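Local coordinates for Rbstp0775 protein (Geobacillus stearothermophilus, PDB 1RZ3) that is of unknown function but probably binds ATP and may act as a kinase, at residues 74-83 / 171-182. Residues are numbered along the deposited sequence; the frame is centred on the assembly and turned at random.
Sequences EEWFEYYYLQ and KFINRYWKAEDY
Arg175 reaches across helix 75-82 with CG anti to its backbone N and the chain extended to NE, which carries the guanidinium to two carboxylates. Arg175 NH1 donates to Glu78 OE1 at 3.0 Å, in the guanidinium plane, and to Glu75 OE1, also at 3.0 Å but tilted 21° from that plane and on the anti lone pair. Lys171 NZ meets the syn lone pair of Glu75 OE2, extending the salt-bridge network. Arg175 NH2 makes a weak bond to Gln83 OE1 and another hydrogen bond to Arg68 O, while Thr71 holds the other oxygen of Glu78. A methionine in place of Arg175 would probably leave Glu78 without its charge partner in this contact and Glu75 with Lys171 as its remaining one. Glu74, at the N-cap of helix 75-82, takes a salt bridge through OE1 from Lys178 NZ at 2.8 Å.

Ring geometry defines the aromatic part. Tyr176 presents its edge to a face of Tyr79 (planes at 65°), and Tyr79 CD2 lies 3.3 Å from Ala179 CB. Tyr182 turns its edge to a face of Tyr80 and receives Trp76 CZ3 over its own ring centre. A separate polar link, Tyr81 OH to Tyr182 OH at 2.7 Å, ties the two hydroxyls.

With the axes of 75-82 and 171-182 7.3 Å apart at closest and crossing at -49°, an aromatic cluster and a salt-bridge network join helix 75-82 to the longer helix 169-187, at the periphery of a fold of the P-loop NTPase clan, consistent with the assigned phosphoribulokinase/uridine kinase family.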
# COMPACT_ATOMS: atom_id res chain seq x y z
N GLU A 74 20.22 -10.99 -5.05
CA GLU A 74 19.69 -10.62 -6.35
C GLU A 74 18.74 -9.45 -6.08
O GLU A 74 18.13 -9.38 -5.01
CB GLU A 74 18.94 -11.78 -6.98
CG GLU A 74 19.85 -12.90 -7.47
CD GLU A 74 19.09 -14.03 -8.15
OE1 GLU A 74 18.26 -13.74 -9.03
OE2 GLU A 74 19.33 -15.20 -7.80
N GLU A 75 18.61 -8.55 -7.04
CA GLU A 75 17.76 -7.39 -6.87
C GLU A 75 16.29 -7.67 -6.60
O GLU A 75 15.63 -6.91 -5.88
CB GLU A 75 17.92 -6.44 -8.06
CG GLU A 75 19.32 -5.84 -8.14
CD GLU A 75 19.34 -4.48 -8.82
OE1 GLU A 75 18.58 -3.59 -8.38
OE2 GLU A 75 20.12 -4.29 -9.77
N TRP A 76 15.75 -8.76 -7.16
CA TRP A 76 14.34 -9.06 -6.92
C TRP A 76 14.12 -9.33 -5.44
O TRP A 76 13.10 -8.93 -4.86
CB TRP A 76 13.89 -10.29 -7.72
CG TRP A 76 14.35 -11.61 -7.15
CD1 TRP A 76 15.49 -12.29 -7.48
CD2 TRP A 76 13.69 -12.38 -6.14
NE1 TRP A 76 15.58 -13.45 -6.73
CE2 TRP A 76 14.49 -13.53 -5.90
CE3 TRP A 76 12.51 -12.22 -5.41
CZ2 TRP A 76 14.14 -14.50 -4.96
CZ3 TRP A 76 12.16 -13.20 -4.47
CH2 TRP A 76 12.98 -14.33 -4.26
N PHE A 77 15.09 -9.99 -4.83
CA PHE A 77 15.04 -10.34 -3.41
C PHE A 77 15.16 -9.09 -2.54
O PHE A 77 14.50 -8.99 -1.50
CB PHE A 77 16.17 -11.32 -3.08
CG PHE A 77 16.09 -11.89 -1.70
CD1 PHE A 77 15.42 -13.09 -1.46
CD2 PHE A 77 16.68 -11.23 -0.63
CE1 PHE A 77 15.34 -13.63 -0.18
CE2 PHE A 77 16.61 -11.76 0.66
CZ PHE A 77 15.94 -12.96 0.89
N GLU A 78 16.02 -8.16 -2.95
CA GLU A 78 16.22 -6.92 -2.21
C GLU A 78 14.93 -6.11 -2.21
O GLU A 78 14.50 -5.57 -1.19
CB GLU A 78 17.33 -6.08 -2.85
CG GLU A 78 18.68 -6.77 -2.98
CD GLU A 78 19.76 -5.84 -3.47
OE1 GLU A 78 19.52 -5.09 -4.43
OE2 GLU A 78 20.87 -5.85 -2.89
N TYR A 79 14.31 -6.04 -3.39
CA TYR A 79 13.08 -5.29 -3.57
C TYR A 79 11.88 -5.90 -2.84
O TYR A 79 11.13 -5.19 -2.17
CB TYR A 79 12.79 -5.17 -5.07
CG TYR A 79 11.53 -4.40 -5.44
CD1 TYR A 79 11.17 -3.23 -4.77
CD2 TYR A 79 10.74 -4.81 -6.51
CE1 TYR A 79 10.05 -2.49 -5.16
CE2 TYR A 79 9.62 -4.08 -6.91
CZ TYR A 79 9.28 -2.93 -6.23
OH TYR A 79 8.19 -2.21 -6.65
N TYR A 80 11.72 -7.21 -2.93
CA TYR A 80 10.59 -7.86 -2.29
C TYR A 80 10.72 -8.14 -0.79
O TYR A 80 9.76 -7.97 -0.04
CB TYR A 80 10.26 -9.18 -3.00
CG TYR A 80 8.94 -9.79 -2.54
CD1 TYR A 80 7.72 -9.29 -3.00
CD2 TYR A 80 8.92 -10.81 -1.59
CE1 TYR A 80 6.52 -9.78 -2.53
CE2 TYR A 80 7.72 -11.32 -1.11
CZ TYR A 80 6.52 -10.80 -1.58
OH TYR A 80 5.33 -11.29 -1.11
N TYR A 81 11.91 -8.55 -0.36
CA TYR A 81 12.12 -8.90 1.04
C TYR A 81 12.88 -7.93 1.93
O TYR A 81 12.66 -7.90 3.14
CB TYR A 81 12.82 -10.26 1.13
CG TYR A 81 11.92 -11.45 0.89
CD1 TYR A 81 10.89 -11.75 1.77
CD2 TYR A 81 12.11 -12.27 -0.22
CE1 TYR A 81 10.06 -12.84 1.57
CE2 TYR A 81 11.28 -13.38 -0.43
CZ TYR A 81 10.26 -13.65 0.47
OH TYR A 81 9.43 -14.73 0.27
N LEU A 82 13.77 -7.13 1.36
CA LEU A 82 14.56 -6.22 2.17
C LEU A 82 14.15 -4.75 2.14
O LEU A 82 14.43 -4.02 3.09
CB LEU A 82 16.03 -6.33 1.78
CG LEU A 82 16.60 -7.76 1.79
CD1 LEU A 82 18.09 -7.71 1.47
CD2 LEU A 82 16.37 -8.40 3.15
N GLN A 83 13.50 -4.32 1.07
CA GLN A 83 13.11 -2.92 0.94
C GLN A 83 12.19 -2.43 2.07
O GLN A 83 12.22 -1.25 2.44
CB GLN A 83 12.45 -2.67 -0.42
CG GLN A 83 12.17 -1.20 -0.69
CD GLN A 83 12.33 -0.84 -2.15
OE1 GLN A 83 13.37 -1.10 -2.75
NE2 GLN A 83 11.30 -0.23 -2.73
N LYS A 171 18.54 -4.22 -15.70
CA LYS A 171 18.41 -3.88 -14.29
C LYS A 171 16.95 -3.82 -13.87
O LYS A 171 16.59 -4.28 -12.79
CB LYS A 171 19.08 -2.53 -13.99
CG LYS A 171 20.60 -2.59 -13.88
CD LYS A 171 21.18 -1.24 -13.48
CE LYS A 171 20.73 -0.79 -12.09
NZ LYS A 171 21.26 -1.66 -11.00
N PHE A 172 16.11 -3.24 -14.73
CA PHE A 172 14.69 -3.15 -14.44
C PHE A 172 14.11 -4.55 -14.30
O PHE A 172 13.34 -4.83 -13.38
CB PHE A 172 13.96 -2.41 -15.56
CG PHE A 172 12.47 -2.33 -15.37
CD1 PHE A 172 11.93 -1.50 -14.39
CD2 PHE A 172 11.61 -3.11 -16.14
CE1 PHE A 172 10.55 -1.44 -14.18
CE2 PHE A 172 10.23 -3.06 -15.94
CZ PHE A 172 9.71 -2.22 -14.96
N ILE A 173 14.48 -5.44 -15.22
CA ILE A 173 14.01 -6.81 -15.20
C ILE A 173 14.46 -7.51 -13.91
O ILE A 173 13.67 -8.16 -13.23
CB ILE A 173 14.56 -7.61 -16.40
CG1 ILE A 173 13.91 -7.10 -17.69
CG2 ILE A 173 14.32 -9.10 -16.21
CD1 ILE A 173 14.43 -7.77 -18.94
N ASN A 174 15.74 -7.36 -13.60
CA ASN A 174 16.33 -7.97 -12.42
C ASN A 174 15.62 -7.60 -11.14
O ASN A 174 15.32 -8.46 -10.31
CB ASN A 174 17.80 -7.57 -12.29
CG ASN A 174 18.67 -8.16 -13.38
OD1 ASN A 174 18.19 -8.94 -14.20
ND2 ASN A 174 19.94 -7.78 -13.40
N ARG A 175 15.34 -6.31 -10.96
CA ARG A 175 14.71 -5.86 -9.74
C ARG A 175 13.19 -5.88 -9.74
O ARG A 175 12.57 -6.58 -8.95
CB ARG A 175 15.20 -4.45 -9.38
CG ARG A 175 14.89 -4.05 -7.95
CD ARG A 175 15.43 -2.66 -7.62
NE ARG A 175 15.37 -2.39 -6.19
CZ ARG A 175 16.23 -2.87 -5.30
NH1 ARG A 175 17.24 -3.64 -5.68
NH2 ARG A 175 16.07 -2.59 -4.01
N TYR A 176 12.58 -5.12 -10.65
CA TYR A 176 11.13 -5.02 -10.71
C TYR A 176 10.35 -6.19 -11.29
O TYR A 176 9.50 -6.76 -10.61
CB TYR A 176 10.76 -3.72 -11.44
CG TYR A 176 11.24 -2.51 -10.68
CD1 TYR A 176 10.54 -2.04 -9.57
CD2 TYR A 176 12.44 -1.88 -11.01
CE1 TYR A 176 11.02 -0.98 -8.81
CE2 TYR A 176 12.94 -0.82 -10.25
CZ TYR A 176 12.22 -0.38 -9.15
OH TYR A 176 12.70 0.66 -8.39
N TRP A 177 10.64 -6.55 -12.54
CA TRP A 177 9.94 -7.64 -13.19
C TRP A 177 10.00 -8.96 -12.41
O TRP A 177 8.98 -9.61 -12.21
CB TRP A 177 10.47 -7.83 -14.62
CG TRP A 177 9.95 -9.05 -15.32
CD1 TRP A 177 10.45 -10.32 -15.23
CD2 TRP A 177 8.82 -9.12 -16.19
NE1 TRP A 177 9.70 -11.18 -15.99
CE2 TRP A 177 8.69 -10.47 -16.60
CE3 TRP A 177 7.90 -8.18 -16.68
CZ2 TRP A 177 7.68 -10.91 -17.46
CZ3 TRP A 177 6.89 -8.61 -17.54
CH2 TRP A 177 6.79 -9.96 -17.92
N LYS A 178 11.19 -9.36 -11.96
CA LYS A 178 11.32 -10.61 -11.23
C LYS A 178 10.61 -10.59 -9.87
O LYS A 178 10.02 -11.59 -9.47
CB LYS A 178 12.80 -10.98 -11.06
CG LYS A 178 13.45 -11.40 -12.38
CD LYS A 178 14.97 -11.56 -12.26
CE LYS A 178 15.38 -12.66 -11.30
NZ LYS A 178 16.88 -12.74 -11.20
N ALA A 179 10.67 -9.47 -9.17
CA ALA A 179 10.01 -9.35 -7.87
C ALA A 179 8.50 -9.45 -8.08
O ALA A 179 7.80 -10.13 -7.34
CB ALA A 179 10.37 -8.03 -7.22
N GLU A 180 8.01 -8.74 -9.10
CA GLU A 180 6.59 -8.75 -9.42
C GLU A 180 6.13 -10.16 -9.79
O GLU A 180 5.07 -10.62 -9.35
CB GLU A 180 6.31 -7.78 -10.56
CG GLU A 180 6.63 -6.34 -10.19
CD GLU A 180 6.49 -5.38 -11.35
OE1 GLU A 180 6.25 -5.83 -12.49
OE2 GLU A 180 6.62 -4.16 -11.11
N ASP A 181 6.92 -10.87 -10.60
CA ASP A 181 6.56 -12.23 -10.97
C ASP A 181 6.52 -13.11 -9.73
O ASP A 181 5.66 -13.98 -9.61
CB ASP A 181 7.56 -12.80 -11.98
CG ASP A 181 7.47 -12.14 -13.34
OD1 ASP A 181 6.48 -11.42 -13.60
OD2 ASP A 181 8.38 -12.35 -14.17
N TYR A 182 7.46 -12.89 -8.82
CA TYR A 182 7.53 -13.66 -7.58
C TYR A 182 6.26 -13.44 -6.77
O TYR A 182 5.64 -14.38 -6.27
CB TYR A 182 8.75 -13.23 -6.76
CG TYR A 182 8.93 -14.03 -5.48
CD1 TYR A 182 9.45 -15.32 -5.52
CD2 TYR A 182 8.57 -13.49 -4.24
CE1 TYR A 182 9.61 -16.07 -4.35
CE2 TYR A 182 8.71 -14.23 -3.07
CZ TYR A 182 9.23 -15.52 -3.13
OH TYR A 182 9.39 -16.25 -1.98
O HOH W 1 21.09 -6.05 -11.37
O HOH W 2 18.43 -1.14 -9.36
O HOH W 3 6.31 -3.05 -8.69
O HOH W 4 13.59 -0.28 -5.62